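Long-range contact in spectinomycin 9-adenylyltransferase (Enterococcus faecalis, PDB 6SXJ), which transfers an adenylyl group from ATP to the 9-hydroxyl of spectinomycin and so makes bacteria resistant to this antibiotic: residues S213-I222 and N240-R251. Residues are numbered along the deposited sequence; the frame is centred on the assembly and turned at random.
Sequences SSPLEHRERI and NVNLTINYLNNR
Helix 216-222 packs against helix 241-251 with His-218 facing Thr-244, where the CA atoms come within 5.2 Å. The segment axes cross at -106°, 9.5 Å apart. Both belong to the helical C-terminal domain of this aminoglycoside adenylyltransferase family, and the loop 213-215 extends the contact along the second helix. At the crossing, the Thr-244 hydroxyl bonds two side chains of the first helix. His-218 ND1 lies 2.9 Å from Thr-244 OG1. Arg-221 NE donates to Thr-244 OG1 over 2.8 Å, almost straight and in the guanidinium plane. A turn at chi3 (-75°) brings the Arg-221 guanidinium beside Thr-244, and its NH2 makes a salt bridge with Glu-217 OE2. The carbonyl O of Asn-240 sits over one guanidinium face. The His-218 ring is sandwiched between Glu-217 CG and Tyr-247 CB, a CH-pi contact on the Tyr-247 side. The His-218 and Tyr-247 rings lie nearly parallel (15°) but offset so far that they hardly overlap. Deeper in, Ile-222 CD1 meets Leu-248 CD2, and Ile-192 of helix 181-196 touches Leu-248. Pro-215 CD packs on Tyr-247 CZ. Ser-214 OG also bonds the backbone O of Val-210. Tyr-247 OH donates to Ser-214 OG at 3.1 Å and accepts from Arg-251 NE at 3.2 Å.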
loop_
_atom_site.group_PDB
_atom_site.type_symbol
_atom_site.label_atom_id
_atom_site.label_comp_id
_atom_site.label_asym_id
_atom_site.label_seq_id
_atom_site.Cartn_x
_atom_site.Cartn_y
_atom_site.Cartn_z
ATOM N N SER A 213 -7.483 -8.742 21.739
ATOM C CA SER A 213 -6.936 -8.006 22.867
ATOM C C SER A 213 -7.746 -6.762 23.210
ATOM O O SER A 213 -7.239 -5.884 23.922
ATOM C CB SER A 213 -5.491 -7.609 22.567
ATOM O OG SER A 213 -5.392 -7.068 21.260
ATOM N N SER A 214 -8.991 -6.673 22.737
ATOM C CA SER A 214 -9.758 -5.438 22.809
ATOM C C SER A 214 -11.088 -5.640 23.530
ATOM O O SER A 214 -11.693 -6.712 23.439
ATOM C CB SER A 214 -10.026 -4.899 21.398
ATOM O OG SER A 214 -8.834 -4.396 20.812
ATOM N N PRO A 215 -11.571 -4.621 24.250
ATOM C CA PRO A 215 -12.854 -4.762 24.951
ATOM C C PRO A 215 -13.981 -5.131 24.001
ATOM O O PRO A 215 -14.021 -4.700 22.845
ATOM C CB PRO A 215 -13.072 -3.379 25.573
ATOM C CG PRO A 215 -11.690 -2.834 25.755
ATOM C CD PRO A 215 -10.906 -3.346 24.571
ATOM N N LEU A 216 -14.919 -5.929 24.520
ATOM C CA LEU A 216 -15.947 -6.565 23.703
ATOM C C LEU A 216 -16.544 -5.630 22.655
ATOM O O LEU A 216 -16.548 -5.946 21.459
ATOM C CB LEU A 216 -17.057 -7.109 24.614
ATOM C CG LEU A 216 -18.322 -7.620 23.917
ATOM C CD1 LEU A 216 -18.023 -8.933 23.182
ATOM C CD2 LEU A 216 -19.467 -7.802 24.906
ATOM N N GLU A 217 -17.084 -4.488 23.092
ATOM C CA GLU A 217 -17.761 -3.592 22.158
ATOM C C GLU A 217 -16.865 -3.258 20.973
ATOM O O GLU A 217 -17.326 -3.206 19.826
ATOM C CB GLU A 217 -18.207 -2.316 22.881
ATOM C CG GLU A 217 -17.095 -1.346 23.263
ATOM C CD GLU A 217 -17.646 0.032 23.649
ATOM O OE1 GLU A 217 -17.193 0.611 24.665
ATOM O OE2 GLU A 217 -18.539 0.530 22.932
ATOM N N HIS A 218 -15.575 -3.040 21.231
ATOM C CA HIS A 218 -14.633 -2.726 20.165
ATOM C C HIS A 218 -14.292 -3.968 19.349
ATOM O O HIS A 218 -14.200 -3.898 18.120
ATOM C CB HIS A 218 -13.367 -2.108 20.758
ATOM C CG HIS A 218 -13.606 -0.819 21.484
ATOM N ND1 HIS A 218 -14.464 0.154 21.015
ATOM C CD2 HIS A 218 -13.098 -0.343 22.644
ATOM C CE1 HIS A 218 -14.477 1.170 21.857
ATOM N NE2 HIS A 218 -13.656 0.893 22.854
ATOM N N ARG A 219 -14.112 -5.112 20.012
ATOM C CA ARG A 219 -13.889 -6.359 19.289
ATOM C C ARG A 219 -15.049 -6.659 18.346
ATOM O O ARG A 219 -14.843 -6.949 17.163
ATOM C CB ARG A 219 -13.698 -7.505 20.278
ATOM C CG ARG A 219 -14.017 -8.869 19.693
ATOM C CD ARG A 219 -13.362 -9.964 20.506
ATOM N NE ARG A 219 -14.164 -10.350 21.664
ATOM C CZ ARG A 219 -13.763 -10.239 22.926
ATOM N NH1 ARG A 219 -12.564 -9.741 23.210
ATOM N NH2 ARG A 219 -14.568 -10.625 23.908
ATOM N N GLU A 220 -16.278 -6.598 18.859
ATOM C CA GLU A 220 -17.450 -6.794 18.010
ATOM C C GLU A 220 -17.343 -5.969 16.729
ATOM O O GLU A 220 -17.517 -6.494 15.624
ATOM C CB GLU A 220 -18.723 -6.428 18.782
ATOM C CG GLU A 220 -19.304 -7.550 19.640
ATOM C CD GLU A 220 -20.451 -7.079 20.533
ATOM O OE1 GLU A 220 -20.525 -7.526 21.699
ATOM O OE2 GLU A 220 -21.278 -6.260 20.072
ATOM N N ARG A 221 -17.040 -4.671 16.857
ATOM C CA ARG A 221 -16.982 -3.813 15.674
ATOM C C ARG A 221 -15.770 -4.131 14.801
ATOM O O ARG A 221 -15.854 -4.045 13.569
ATOM C CB ARG A 221 -16.976 -2.338 16.095
ATOM C CG ARG A 221 -18.354 -1.801 16.492
ATOM C CD ARG A 221 -18.356 -0.293 16.719
ATOM N NE ARG A 221 -17.730 0.090 17.984
ATOM C CZ ARG A 221 -18.396 0.322 19.115
ATOM N NH1 ARG A 221 -19.717 0.208 19.151
ATOM N NH2 ARG A 221 -17.742 0.668 20.217
ATOM N N ILE A 222 -14.645 -4.508 15.411
ATOM C CA ILE A 222 -13.454 -4.828 14.633
ATOM C C ILE A 222 -13.691 -6.069 13.781
ATOM O O ILE A 222 -13.279 -6.129 12.614
ATOM C CB ILE A 222 -12.240 -5.004 15.565
ATOM C CG1 ILE A 222 -11.816 -3.646 16.142
ATOM C CG2 ILE A 222 -11.089 -5.662 14.809
ATOM C CD1 ILE A 222 -10.614 -3.699 17.082
ATOM N N ASN A 240 -21.310 2.386 16.142
ATOM C CA ASN A 240 -20.585 3.488 16.776
ATOM C C ASN A 240 -19.090 3.347 16.483
ATOM O O ASN A 240 -18.274 2.980 17.332
ATOM C CB ASN A 240 -20.872 3.516 18.271
ATOM C CG ASN A 240 -22.248 4.058 18.582
ATOM O OD1 ASN A 240 -22.739 4.963 17.902
ATOM N ND2 ASN A 240 -22.882 3.507 19.606
ATOM N N VAL A 241 -18.744 3.651 15.229
ATOM C CA VAL A 241 -17.360 3.511 14.789
ATOM C C VAL A 241 -16.460 4.505 15.506
ATOM O O VAL A 241 -15.262 4.254 15.689
ATOM C CB VAL A 241 -17.277 3.687 13.260
ATOM C CG1 VAL A 241 -15.829 3.638 12.799
ATOM C CG2 VAL A 241 -18.111 2.623 12.551
ATOM N N ASN A 242 -17.006 5.660 15.889
ATOM C CA ASN A 242 -16.195 6.670 16.555
ATOM C C ASN A 242 -15.494 6.090 17.778
ATOM O O ASN A 242 -14.303 6.339 17.998
ATOM C CB ASN A 242 -17.073 7.863 16.938
ATOM C CG ASN A 242 -18.388 7.442 17.562
ATOM O OD1 ASN A 242 -19.113 6.610 17.011
ATOM N ND2 ASN A 242 -18.702 8.016 18.721
ATOM N N LEU A 243 -16.209 5.291 18.571
ATOM C CA LEU A 243 -15.651 4.794 19.827
ATOM C C LEU A 243 -14.450 3.893 19.589
ATOM O O LEU A 243 -13.423 4.007 20.271
ATOM C CB LEU A 243 -16.732 4.047 20.609
ATOM C CG LEU A 243 -18.022 4.846 20.776
ATOM C CD1 LEU A 243 -19.084 4.055 21.497
ATOM C CD2 LEU A 243 -17.723 6.145 21.514
ATOM N N THR A 244 -14.565 2.970 18.635
ATOM C CA THR A 244 -13.458 2.053 18.382
ATOM C C THR A 244 -12.272 2.783 17.766
ATOM O O THR A 244 -11.119 2.524 18.127
ATOM C CB THR A 244 -13.923 0.911 17.476
ATOM O OG1 THR A 244 -14.930 0.142 18.146
ATOM C CG2 THR A 244 -12.766 0.014 17.120
ATOM N N ILE A 245 -12.534 3.689 16.820
ATOM C CA ILE A 245 -11.464 4.529 16.283
ATOM C C ILE A 245 -10.722 5.210 17.426
ATOM O O ILE A 245 -9.485 5.178 17.504
ATOM C CB ILE A 245 -12.044 5.559 15.294
ATOM C CG1 ILE A 245 -12.629 4.854 14.065
ATOM C CG2 ILE A 245 -10.982 6.564 14.876
ATOM C CD1 ILE A 245 -11.609 4.563 12.982
ATOM N N ASN A 246 -11.474 5.845 18.332
ATOM C CA ASN A 246 -10.865 6.478 19.497
ATOM C C ASN A 246 -10.076 5.460 20.309
ATOM O O ASN A 246 -8.920 5.700 20.675
ATOM C CB ASN A 246 -11.946 7.137 20.356
ATOM C CG ASN A 246 -12.557 8.353 19.690
ATOM O OD1 ASN A 246 -11.992 8.903 18.741
ATOM N ND2 ASN A 246 -13.723 8.780 20.181
ATOM N N TYR A 247 -10.683 4.303 20.579
ATOM C CA TYR A 247 -9.993 3.264 21.334
ATOM C C TYR A 247 -8.695 2.853 20.648
ATOM O O TYR A 247 -7.629 2.810 21.277
ATOM C CB TYR A 247 -10.903 2.047 21.501
ATOM C CG TYR A 247 -10.140 0.810 21.916
ATOM C CD1 TYR A 247 -9.668 0.677 23.215
ATOM C CD2 TYR A 247 -9.867 -0.214 21.009
ATOM C CE1 TYR A 247 -8.959 -0.433 23.610
ATOM C CE2 TYR A 247 -9.159 -1.340 21.400
ATOM C CZ TYR A 247 -8.706 -1.440 22.705
ATOM O OH TYR A 247 -7.996 -2.545 23.124
ATOM N N LEU A 248 -8.770 2.521 19.357
ATOM C CA LEU A 248 -7.581 2.075 18.640
ATOM C C LEU A 248 -6.526 3.171 18.585
ATOM O O LEU A 248 -5.326 2.896 18.699
ATOM C CB LEU A 248 -7.964 1.635 17.228
ATOM C CG LEU A 248 -8.871 0.404 17.174
ATOM C CD1 LEU A 248 -9.343 0.116 15.765
ATOM C CD2 LEU A 248 -8.111 -0.772 17.760
ATOM N N ASN A 249 -6.956 4.419 18.392
ATOM C CA ASN A 249 -6.004 5.521 18.318
ATOM C C ASN A 249 -5.281 5.707 19.648
ATOM O O ASN A 249 -4.049 5.805 19.694
ATOM C CB ASN A 249 -6.730 6.805 17.910
ATOM C CG ASN A 249 -5.775 7.931 17.574
ATOM O OD1 ASN A 249 -4.815 7.746 16.828
ATOM N ND2 ASN A 249 -6.031 9.106 18.130
ATOM N N ASN A 250 -6.033 5.765 20.748
ATOM C CA ASN A 250 -5.401 5.917 22.053
ATOM C C ASN A 250 -4.487 4.734 22.355
ATOM O O ASN A 250 -3.335 4.917 22.763
ATOM C CB ASN A 250 -6.470 6.088 23.131
ATOM C CG ASN A 250 -7.104 7.479 23.106
ATOM O OD1 ASN A 250 -8.329 7.616 23.058
ATOM N ND2 ASN A 250 -6.267 8.515 23.131
ATOM N N ARG A 251 -4.979 3.510 22.144
ATOM C CA ARG A 251 -4.116 2.335 22.265
ATOM C C ARG A 251 -2.831 2.512 21.464
ATOM O O ARG A 251 -1.739 2.181 21.940
ATOM C CB ARG A 251 -4.879 1.096 21.793
ATOM C CG ARG A 251 -4.244 -0.246 22.108
ATOM C CD ARG A 251 -4.944 -1.324 21.288
ATOM N NE ARG A 251 -5.002 -2.625 21.943
ATOM C CZ ARG A 251 -3.943 -3.395 22.167
ATOM N NH1 ARG A 251 -2.734 -2.986 21.804
ATOM N NH2 ARG A 251 -4.092 -4.572 22.761
#